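Local coordinates for GCN5-related N-acetyltransferase (Exiguobacterium sibiricum 255-15, PDB 3GY9), which is a putative acetyltransferase of the GNAT family that binds coenzyme A and probably transfers an acyl group to an acceptor not yet identified, at residues Y15-L20 / R34-R39; E42-D47 / I79-V84. All coordinates share one frame; numbering follows the deposited sequence. Where two conformers were deposited one is given.

Contact 1 (Y15-L20 / R34-R39); sequences YNWLPL and RMLRNR. With SO4 (sulfate ion), chain F; SO4 (sulfate ion), chain C; SO4 (sulfate ion), chain D; SO4 (sulfate ion), chain E.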
loop_
_atom_site.group_PDB
_atom_site.type_symbol
_atom_site.label_atom_id
_atom_site.label_comp_id
_atom_site.label_asym_id
_atom_site.label_seq_id
_atom_site.Cartn_x
_atom_site.Cartn_y
_atom_site.Cartn_z
ATOM N N TYR A 15 -15.222 6.588 6.252
ATOM C CA TYR A 15 -14.011 7.191 6.837
ATOM C C TYR A 15 -13.935 8.634 6.453
ATOM O O TYR A 15 -14.389 9.021 5.362
ATOM C CB TYR A 15 -12.744 6.524 6.304
ATOM C CG TYR A 15 -12.684 5.043 6.525
ATOM C CD1 TYR A 15 -12.198 4.509 7.718
ATOM C CD2 TYR A 15 -13.156 4.164 5.550
ATOM C CE1 TYR A 15 -12.153 3.123 7.918
ATOM C CE2 TYR A 15 -13.118 2.795 5.743
ATOM C CZ TYR A 15 -12.621 2.288 6.914
ATOM O OH TYR A 15 -12.609 0.930 7.071
ATOM N N ASN A 16 -13.326 9.452 7.310
ATOM C CA ASN A 16 -13.006 10.819 6.906
ATOM C C ASN A 16 -11.663 10.836 6.212
ATOM O O ASN A 16 -10.620 10.760 6.867
ATOM C CB ASN A 16 -12.981 11.755 8.104
ATOM C CG ASN A 16 -12.744 13.215 7.707
ATOM O OD1 ASN A 16 -12.666 13.521 6.504
ATOM N ND2 ASN A 16 -12.648 14.120 8.696
ATOM N N TRP A 17 -11.695 10.954 4.892
ATOM C CA TRP A 17 -10.480 10.958 4.076
ATOM C C TRP A 17 -9.883 12.336 3.865
ATOM O O TRP A 17 -8.812 12.458 3.265
ATOM C CB TRP A 17 -10.778 10.397 2.679
ATOM C CG TRP A 17 -11.189 8.976 2.675
ATOM C CD1 TRP A 17 -12.458 8.499 2.566
ATOM C CD2 TRP A 17 -10.331 7.836 2.788
ATOM N NE1 TRP A 17 -12.441 7.122 2.598
ATOM C CE2 TRP A 17 -11.148 6.692 2.744
ATOM C CE3 TRP A 17 -8.954 7.671 2.927
ATOM C CZ2 TRP A 17 -10.625 5.400 2.815
ATOM C CZ3 TRP A 17 -8.437 6.376 3.002
ATOM C CH2 TRP A 17 -9.274 5.269 2.952
ATOM N N LEU A 18 -10.580 13.386 4.288
ATOM C CA LEU A 18 -10.127 14.747 3.973
ATOM C C LEU A 18 -8.711 15.056 4.467
ATOM O O LEU A 18 -7.938 15.672 3.734
ATOM C CB LEU A 18 -11.114 15.803 4.431
ATOM C CG LEU A 18 -12.328 15.893 3.531
ATOM C CD1 LEU A 18 -13.257 16.954 4.076
ATOM C CD2 LEU A 18 -11.942 16.202 2.067
ATOM N N PRO A 19 -8.382 14.694 5.720
ATOM C CA PRO A 19 -6.995 14.973 6.135
ATOM C C PRO A 19 -5.928 14.328 5.255
ATOM O O PRO A 19 -4.959 14.987 4.866
ATOM C CB PRO A 19 -6.943 14.435 7.559
ATOM C CG PRO A 19 -8.361 14.479 8.034
ATOM C CD PRO A 19 -9.211 14.198 6.839
ATOM N N LEU A 20 -6.134 13.067 4.905
ATOM C CA LEU A 20 -5.202 12.333 4.038
ATOM C C LEU A 20 -5.124 12.969 2.642
ATOM O O LEU A 20 -4.040 13.114 2.060
ATOM C CB LEU A 20 -5.621 10.856 3.948
ATOM C CG LEU A 20 -4.509 9.816 3.897
ATOM C CD1 LEU A 20 -3.652 9.843 5.125
ATOM C CD2 LEU A 20 -5.133 8.449 3.703
ATOM N N ARG A 34 -6.234 9.862 -6.439
ATOM C CA ARG A 34 -6.499 8.929 -7.524
ATOM C C ARG A 34 -7.263 7.717 -7.008
ATOM O O ARG A 34 -8.259 7.283 -7.610
ATOM C CB ARG A 34 -5.187 8.480 -8.175
ATOM C CG ARG A 34 -4.547 9.508 -9.070
ATOM C CD ARG A 34 -3.517 8.872 -10.029
ATOM N NE ARG A 34 -2.144 8.843 -9.519
ATOM C CZ ARG A 34 -1.594 7.892 -8.754
ATOM N NH1 ARG A 34 -2.281 6.826 -8.335
ATOM N NH2 ARG A 34 -0.325 8.014 -8.386
HETATM N N MSE A 35 -6.811 7.175 -5.886
HETATM C CA MSE A 35 -7.432 5.998 -5.287
HETATM C C MSE A 35 -8.912 6.270 -5.025
HETATM O O MSE A 35 -9.787 5.467 -5.361
HETATM C CB MSE A 35 -6.722 5.642 -3.972
HETATM C CG MSE A 35 -7.069 4.276 -3.412
HETATM SE SE MSE A 35 -8.509 4.331 -2.129
HETATM C CE MSE A 35 -7.492 4.946 -0.631
ATOM N N LEU A 36 -9.187 7.398 -4.399
ATOM C CA LEU A 36 -10.564 7.656 -3.964
ATOM C C LEU A 36 -11.451 8.094 -5.094
ATOM O O LEU A 36 -12.637 7.642 -5.199
ATOM C CB LEU A 36 -10.573 8.690 -2.856
ATOM C CG LEU A 36 -9.907 8.186 -1.572
ATOM C CD1 LEU A 36 -9.667 9.352 -0.621
ATOM C CD2 LEU A 36 -10.714 7.121 -0.854
ATOM N N ARG A 37 -10.914 8.904 -6.010
ATOM C CA ARG A 37 -11.704 9.308 -7.180
ATOM C C ARG A 37 -12.061 8.127 -8.070
ATOM O O ARG A 37 -13.156 8.096 -8.586
ATOM C CB ARG A 37 -11.007 10.395 -7.985
ATOM C CG ARG A 37 -10.951 11.730 -7.259
ATOM C CD ARG A 37 -10.228 12.783 -8.102
ATOM N NE ARG A 37 -10.335 14.094 -7.467
ATOM C CZ ARG A 37 -9.764 15.207 -7.921
ATOM N NH1 ARG A 37 -9.023 15.185 -9.012
ATOM N NH2 ARG A 37 -9.929 16.343 -7.254
ATOM N N ASN A 38 -11.164 7.152 -8.201
ATOM C CA ASN A 38 -11.356 6.030 -9.124
ATOM C C ASN A 38 -11.973 4.789 -8.452
ATOM O O ASN A 38 -12.018 3.722 -9.059
ATOM C CB ASN A 38 -10.019 5.677 -9.791
ATOM C CG ASN A 38 -9.504 6.800 -10.680
ATOM O OD1 ASN A 38 -10.296 7.540 -11.262
ATOM N ND2 ASN A 38 -8.185 6.936 -10.786
ATOM N N ARG A 39 -12.479 4.943 -7.224
ATOM C CA ARG A 39 -12.949 3.789 -6.462
ATOM C C ARG A 39 -14.156 3.036 -7.019
ATOM O O ARG A 39 -14.399 1.895 -6.599
ATOM C CB ARG A 39 -13.170 4.151 -4.990
ATOM C CG ARG A 39 -14.395 4.975 -4.745
ATOM C CD ARG A 39 -14.357 5.484 -3.307
ATOM N NE ARG A 39 -15.608 6.103 -2.898
ATOM C CZ ARG A 39 -15.973 7.344 -3.222
ATOM N NH1 ARG A 39 -15.204 8.115 -3.970
ATOM N NH2 ARG A 39 -17.128 7.821 -2.776
HETATM S S SO4 F . -5.310 5.283 -10.885
HETATM O O1 SO4 F . -4.066 5.744 -10.269
HETATM O O2 SO4 F . -6.333 5.238 -9.842
HETATM O O3 SO4 F . -5.068 3.986 -11.536
HETATM O O4 SO4 F . -5.740 6.242 -11.893
HETATM S S SO4 C . -11.942 12.358 12.011
HETATM O O1 SO4 C . -11.655 13.010 13.282
HETATM O O2 SO4 C . -12.204 10.945 12.243
HETATM O O3 SO4 C . -10.784 12.496 11.137
HETATM O O4 SO4 C . -13.109 12.965 11.381
HETATM S S SO4 D . 1.580 10.617 -7.112
HETATM O O1 SO4 D . 2.025 11.971 -7.446
HETATM O O2 SO4 D . 1.452 10.454 -5.667
HETATM O O3 SO4 D . 2.531 9.640 -7.643
HETATM O O4 SO4 D . 0.278 10.412 -7.740
HETATM S S SO4 E . 0.301 3.552 -7.337
HETATM O O1 SO4 E . 0.332 4.050 -5.959
HETATM O O2 SO4 E . -0.645 4.314 -8.144
HETATM O O3 SO4 E . -0.058 2.143 -7.349
HETATM O O4 SO4 E . 1.640 3.662 -7.931
#
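W17 and L36 mark the closest backbone approach, with CA atoms 8.7 Å apart, so the entry to helix 18-26 and the end of helix 31-37 meet through side chains alone. The indole of W17 supplies a broad flat surface and the forked L36 spreads over it. CD2 of L36 stands 3.7 Å from the centroid of the five-membered ring, only 12° off its normal, a CH-pi contact, while CD1 lies 3.6 Å from CB of W17. CE of the selenomethionine M35, in one of two conformers, meets CH2 of W17 at 4.0 Å. The other face of the indole carries CB of Y15. CG of W17 lies anti to the carbonyl carbon (chi1 -64°), and in the ring so placed NE1 donates to the carbonyl of F12. With an alanine here, L36 would probably lose the surface its methyls rest on, and the F12 carbonyl its indole partner. Nearby, NH1 of R39 donates to O of L36, and NH2 pairs with D13. N16 makes a capping bond before the turn into helix 18-26, its OD1 accepting from N of L18. The buried contact lies against the sheet, W17 touching V53 of strand 50-55 and C64 of strand 61-69.

Contact 2 (E42-D47 / I79-V84); sequences ESFQED and IRHVYV. With COA (coenzyme A), chain B; SO4 (sulfate ion), chain E; SO4 (sulfate ion), chain F.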
loop_
_atom_site.group_PDB
_atom_site.type_symbol
_atom_site.label_atom_id
_atom_site.label_comp_id
_atom_site.label_asym_id
_atom_site.label_seq_id
_atom_site.Cartn_x
_atom_site.Cartn_y
_atom_site.Cartn_z
ATOM N N GLU A 42 -11.881 0.862 -9.700
ATOM C CA GLU A 42 -10.882 0.073 -8.982
ATOM C C GLU A 42 -11.267 0.175 -7.529
ATOM O O GLU A 42 -10.858 1.091 -6.821
ATOM C CB GLU A 42 -9.466 0.575 -9.278
ATOM C CG GLU A 42 -9.073 0.325 -10.722
ATOM C CD GLU A 42 -7.657 0.734 -11.093
ATOM O OE1 GLU A 42 -7.066 1.612 -10.427
ATOM O OE2 GLU A 42 -7.150 0.212 -12.101
ATOM N N SER A 43 -12.112 -0.758 -7.115
ATOM C CA SER A 43 -12.769 -0.722 -5.821
ATOM C C SER A 43 -11.972 -1.421 -4.724
ATOM O O SER A 43 -12.296 -1.264 -3.544
ATOM C CB SER A 43 -14.135 -1.416 -5.928
ATOM O OG SER A 43 -13.991 -2.823 -6.074
ATOM N N PHE A 44 -10.984 -2.223 -5.112
ATOM C CA PHE A 44 -10.229 -3.045 -4.153
ATOM C C PHE A 44 -11.137 -3.989 -3.339
ATOM O O PHE A 44 -10.764 -4.383 -2.225
ATOM C CB PHE A 44 -9.375 -2.133 -3.239
ATOM C CG PHE A 44 -8.312 -1.384 -3.991
ATOM C CD1 PHE A 44 -7.063 -1.942 -4.214
ATOM C CD2 PHE A 44 -8.582 -0.137 -4.545
ATOM C CE1 PHE A 44 -6.099 -1.272 -4.955
ATOM C CE2 PHE A 44 -7.616 0.519 -5.290
ATOM C CZ PHE A 44 -6.390 -0.037 -5.490
ATOM N N GLN A 45 -12.291 -4.360 -3.894
ATOM C CA GLN A 45 -13.244 -5.239 -3.224
ATOM C C GLN A 45 -13.255 -6.643 -3.825
ATOM O O GLN A 45 -13.878 -7.533 -3.258
ATOM C CB GLN A 45 -14.665 -4.675 -3.303
ATOM C CG GLN A 45 -14.849 -3.303 -2.656
ATOM C CD GLN A 45 -14.349 -3.257 -1.222
ATOM O OE1 GLN A 45 -14.834 -3.999 -0.356
ATOM N NE2 GLN A 45 -13.382 -2.398 -0.959
ATOM N N GLU A 46 -12.648 -6.844 -4.991
ATOM C CA GLU A 46 -12.776 -8.119 -5.674
ATOM C C GLU A 46 -11.701 -9.082 -5.187
ATOM O O GLU A 46 -10.787 -8.710 -4.433
ATOM C CB GLU A 46 -12.669 -7.908 -7.184
ATOM C CG GLU A 46 -13.709 -6.941 -7.757
ATOM C CD GLU A 46 -15.144 -7.405 -7.562
ATOM O OE1 GLU A 46 -15.377 -8.629 -7.478
ATOM O OE2 GLU A 46 -16.045 -6.539 -7.490
ATOM N N ASP A 47 -11.813 -10.334 -5.615
ATOM C CA ASP A 47 -10.755 -11.283 -5.345
ATOM C C ASP A 47 -9.441 -10.730 -5.874
ATOM O O ASP A 47 -9.396 -10.149 -6.958
ATOM C CB ASP A 47 -11.028 -12.619 -6.026
ATOM C CG ASP A 47 -12.209 -13.359 -5.429
ATOM O OD1 ASP A 47 -12.607 -13.057 -4.285
ATOM O OD2 ASP A 47 -12.718 -14.263 -6.121
ATOM N N ILE A 79 1.459 -3.247 -5.448
ATOM C CA ILE A 79 1.164 -2.545 -4.215
ATOM C C ILE A 79 0.896 -1.083 -4.554
ATOM O O ILE A 79 1.697 -0.462 -5.231
ATOM C CB ILE A 79 2.319 -2.708 -3.217
ATOM C CG1 ILE A 79 2.416 -4.195 -2.814
ATOM C CG2 ILE A 79 2.130 -1.794 -2.007
ATOM C CD1 ILE A 79 3.653 -4.544 -2.002
ATOM N N ARG A 80 -0.273 -0.578 -4.141
ATOM C CA ARG A 80 -0.751 0.714 -4.603
ATOM C C ARG A 80 -1.175 1.624 -3.495
ATOM O O ARG A 80 -1.706 1.196 -2.480
ATOM C CB ARG A 80 -1.963 0.521 -5.504
ATOM C CG ARG A 80 -1.684 -0.417 -6.676
ATOM C CD ARG A 80 -2.631 -0.166 -7.840
ATOM N NE ARG A 80 -2.415 1.134 -8.453
ATOM C CZ ARG A 80 -3.236 1.714 -9.321
ATOM N NH1 ARG A 80 -4.365 1.137 -9.693
ATOM N NH2 ARG A 80 -2.945 2.916 -9.777
ATOM N N HIS A 81 -0.984 2.911 -3.751
ATOM C CA HIS A 81 -1.586 3.975 -2.950
ATOM C C HIS A 81 -1.132 4.000 -1.510
ATOM O O HIS A 81 -1.902 4.329 -0.617
ATOM C CB HIS A 81 -3.121 3.926 -3.014
ATOM C CG HIS A 81 -3.677 3.823 -4.402
ATOM N ND1 HIS A 81 -3.391 4.733 -5.396
ATOM C CD2 HIS A 81 -4.514 2.911 -4.957
ATOM C CE1 HIS A 81 -4.048 4.397 -6.495
ATOM N NE2 HIS A 81 -4.715 3.278 -6.258
ATOM N N VAL A 82 0.126 3.676 -1.254
ATOM C CA VAL A 82 0.648 3.671 0.105
ATOM C C VAL A 82 1.037 5.082 0.503
ATOM O O VAL A 82 1.851 5.715 -0.153
ATOM C CB VAL A 82 1.898 2.772 0.204
ATOM C CG1 VAL A 82 2.578 2.959 1.555
ATOM C CG2 VAL A 82 1.512 1.323 -0.035
ATOM N N TYR A 83 0.437 5.567 1.580
ATOM C CA TYR A 83 0.689 6.936 2.057
ATOM C C TYR A 83 0.441 6.998 3.558
ATOM O O TYR A 83 -0.588 6.514 4.033
ATOM C CB TYR A 83 -0.244 7.933 1.356
ATOM C CG TYR A 83 0.027 9.353 1.762
ATOM C CD1 TYR A 83 1.073 10.072 1.197
ATOM C CD2 TYR A 83 -0.752 9.970 2.721
ATOM C CE1 TYR A 83 1.334 11.382 1.582
ATOM C CE2 TYR A 83 -0.484 11.286 3.117
ATOM C CZ TYR A 83 0.554 11.974 2.552
ATOM O OH TYR A 83 0.829 13.277 2.926
ATOM N N VAL A 84 1.385 7.583 4.295
ATOM C CA VAL A 84 1.238 7.802 5.738
ATOM C C VAL A 84 1.236 9.306 5.964
ATOM O O VAL A 84 2.068 10.018 5.400
ATOM C CB VAL A 84 2.420 7.190 6.522
ATOM C CG1 VAL A 84 2.289 7.447 8.027
ATOM C CG2 VAL A 84 2.488 5.701 6.248
HETATM N N1A COA B . 9.757 9.594 5.279
HETATM C C2A COA B . 10.185 8.602 4.417
HETATM N N3A COA B . 10.659 7.399 4.905
HETATM C C4A COA B . 10.697 7.195 6.245
HETATM C C5A COA B . 10.272 8.181 7.133
HETATM C C6A COA B . 9.797 9.392 6.639
HETATM N N6A COA B . 9.487 10.389 7.457
HETATM N N7A COA B . 10.434 7.692 8.388
HETATM C C8A COA B . 10.941 6.443 8.314
HETATM N N9A COA B . 11.115 6.134 6.987
HETATM C C1B COA B . 11.677 4.902 6.424
HETATM C C2B COA B . 12.953 4.482 7.137
HETATM O O2B COA B . 13.843 3.897 6.206
HETATM C C3B COA B . 12.477 3.452 8.128
HETATM O O3B COA B . 13.450 2.497 8.473
HETATM P P3B COA B . 14.048 2.548 9.965
HETATM O O7A COA B . 15.053 1.435 10.145
HETATM O O8A COA B . 14.687 3.902 10.144
HETATM O O9A COA B . 12.939 2.388 10.979
HETATM C C4B COA B . 11.342 2.808 7.362
HETATM O O4B COA B . 10.749 3.851 6.611
HETATM C C5B COA B . 10.320 2.113 8.264
HETATM O O5B COA B . 9.794 3.036 9.183
HETATM P P1A COA B . 8.203 3.213 9.446
HETATM O O1A COA B . 7.502 1.892 9.515
HETATM O O2A COA B . 8.116 4.061 10.673
HETATM O O3A COA B . 7.816 4.061 8.150
HETATM P P2A COA B . 6.597 5.080 7.960
HETATM O O4A COA B . 5.409 4.752 8.846
HETATM O O5A COA B . 7.115 6.471 8.007
HETATM O O6A COA B . 6.191 4.707 6.454
HETATM C CBP COA B . 6.480 5.657 4.237
HETATM C CCP COA B . 7.116 4.859 5.378
HETATM C CDP COA B . 5.315 4.858 3.662
HETATM C CEP COA B . 7.556 5.848 3.148
HETATM C CAP COA B . 5.970 7.011 4.770
HETATM O OAP COA B . 7.018 7.674 5.441
HETATM C C9P COA B . 5.471 7.880 3.649
HETATM O O9P COA B . 4.166 7.755 3.152
HETATM N N8P COA B . 6.362 8.746 3.176
HETATM C C7P COA B . 6.044 9.673 2.097
HETATM C C6P COA B . 7.250 9.898 1.183
HETATM C C5P COA B . 8.343 10.637 1.922
HETATM O O5P COA B . 8.333 10.696 3.164
HETATM N N4P COA B . 9.286 11.207 1.175
HETATM C C3P COA B . 10.529 11.686 1.741
HETATM C C2P COA B . 10.334 12.929 2.607
HETATM S S1P COA B . 9.511 14.312 1.778
HETATM S S SO4 E . 0.301 3.552 -7.337
HETATM O O1 SO4 E . 0.332 4.050 -5.959
HETATM O O2 SO4 E . -0.645 4.314 -8.144
HETATM O O3 SO4 E . -0.058 2.143 -7.349
HETATM O O4 SO4 E . 1.640 3.662 -7.931
HETATM S S SO4 F . -5.310 5.283 -10.885
HETATM O O1 SO4 F . -4.066 5.744 -10.269
HETATM O O2 SO4 F . -6.333 5.238 -9.842
HETATM O O3 SO4 F . -5.068 3.986 -11.536
HETATM O O4 SO4 F . -5.740 6.242 -11.893
HETATM O O HOH W 1 -6.831 3.056 -8.141
#
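F44 and R80 are the nearest residues along the two backbones, yet their CA atoms stand 10.2 Å apart: an irregular loop, 42-47, faces strand 79-84 and reaches it by long side chains. E42, extended beyond CG, brings OE1 to the edge of the R80 guanidinium, 2.8 Å from NH1, in a salt bridge. The carboxylate and guanidinium planes are 88° apart; OE1 alone comes close to NH1, and the hydrogen bond within the salt bridge is bent and weak. Arginine suits the place because its long chain reaches E42 across the gap between loop and strand, while its other N-H groups are taken up here by two sulfates. The chain bends at chi3 (67°), and NE donates to O3 of the chain E sulfate at 2.8 Å while NH2 donates to O3 of the chain F sulfate at 3.0 Å. Both ions probably come from the crystallisation liquor. NE2 of H81 lies over one face of the guanidinium, and a water joins that nitrogen to OE1 of E42 and the chain F sulfate. F44 fills the apolar side: its CZ is 3.5 Å from CD2 of H81, rim to rim, with planes at 78°. H81 has positive phi, an interruption consistent with the bulge GNAT proteins carry in this strand, and its N donates to the chain E sulfate. Further along, N of V84 donates to O9P of coenzyme A at 3.0 Å, the family's strand-like grip on the pantetheine arm. Strand 76-84 runs between antiparallel 61-69, whose M68 touches E42, F44 and R80, and parallel 111-114, while helix 31-37 packs on H81 and helix 18-26 on Y83.

Contact 1 closes before contact 2 opens along the chain, and their centres lie 11 Å apart. Helix 31-37 joins them: having packed on the entry to helix 18-26 through L36, it sets R34 and M35 against H81 of strand 76-84, and the loop that follows it supplies 42-47. Helix 18-26 makes a second connection, CD1 of L20 meeting CD2 of Y83 at 3.8 Å. R34 and R80 both donate to the chain E and chain F sulfates, the bond of R34 to the latter being weak, so the anions gather side chains from both contacts. Helices 18-26 and 31-37 thus both pack on strand 76-84 of the GNAT sheet, whose V84 end binds coenzyme A.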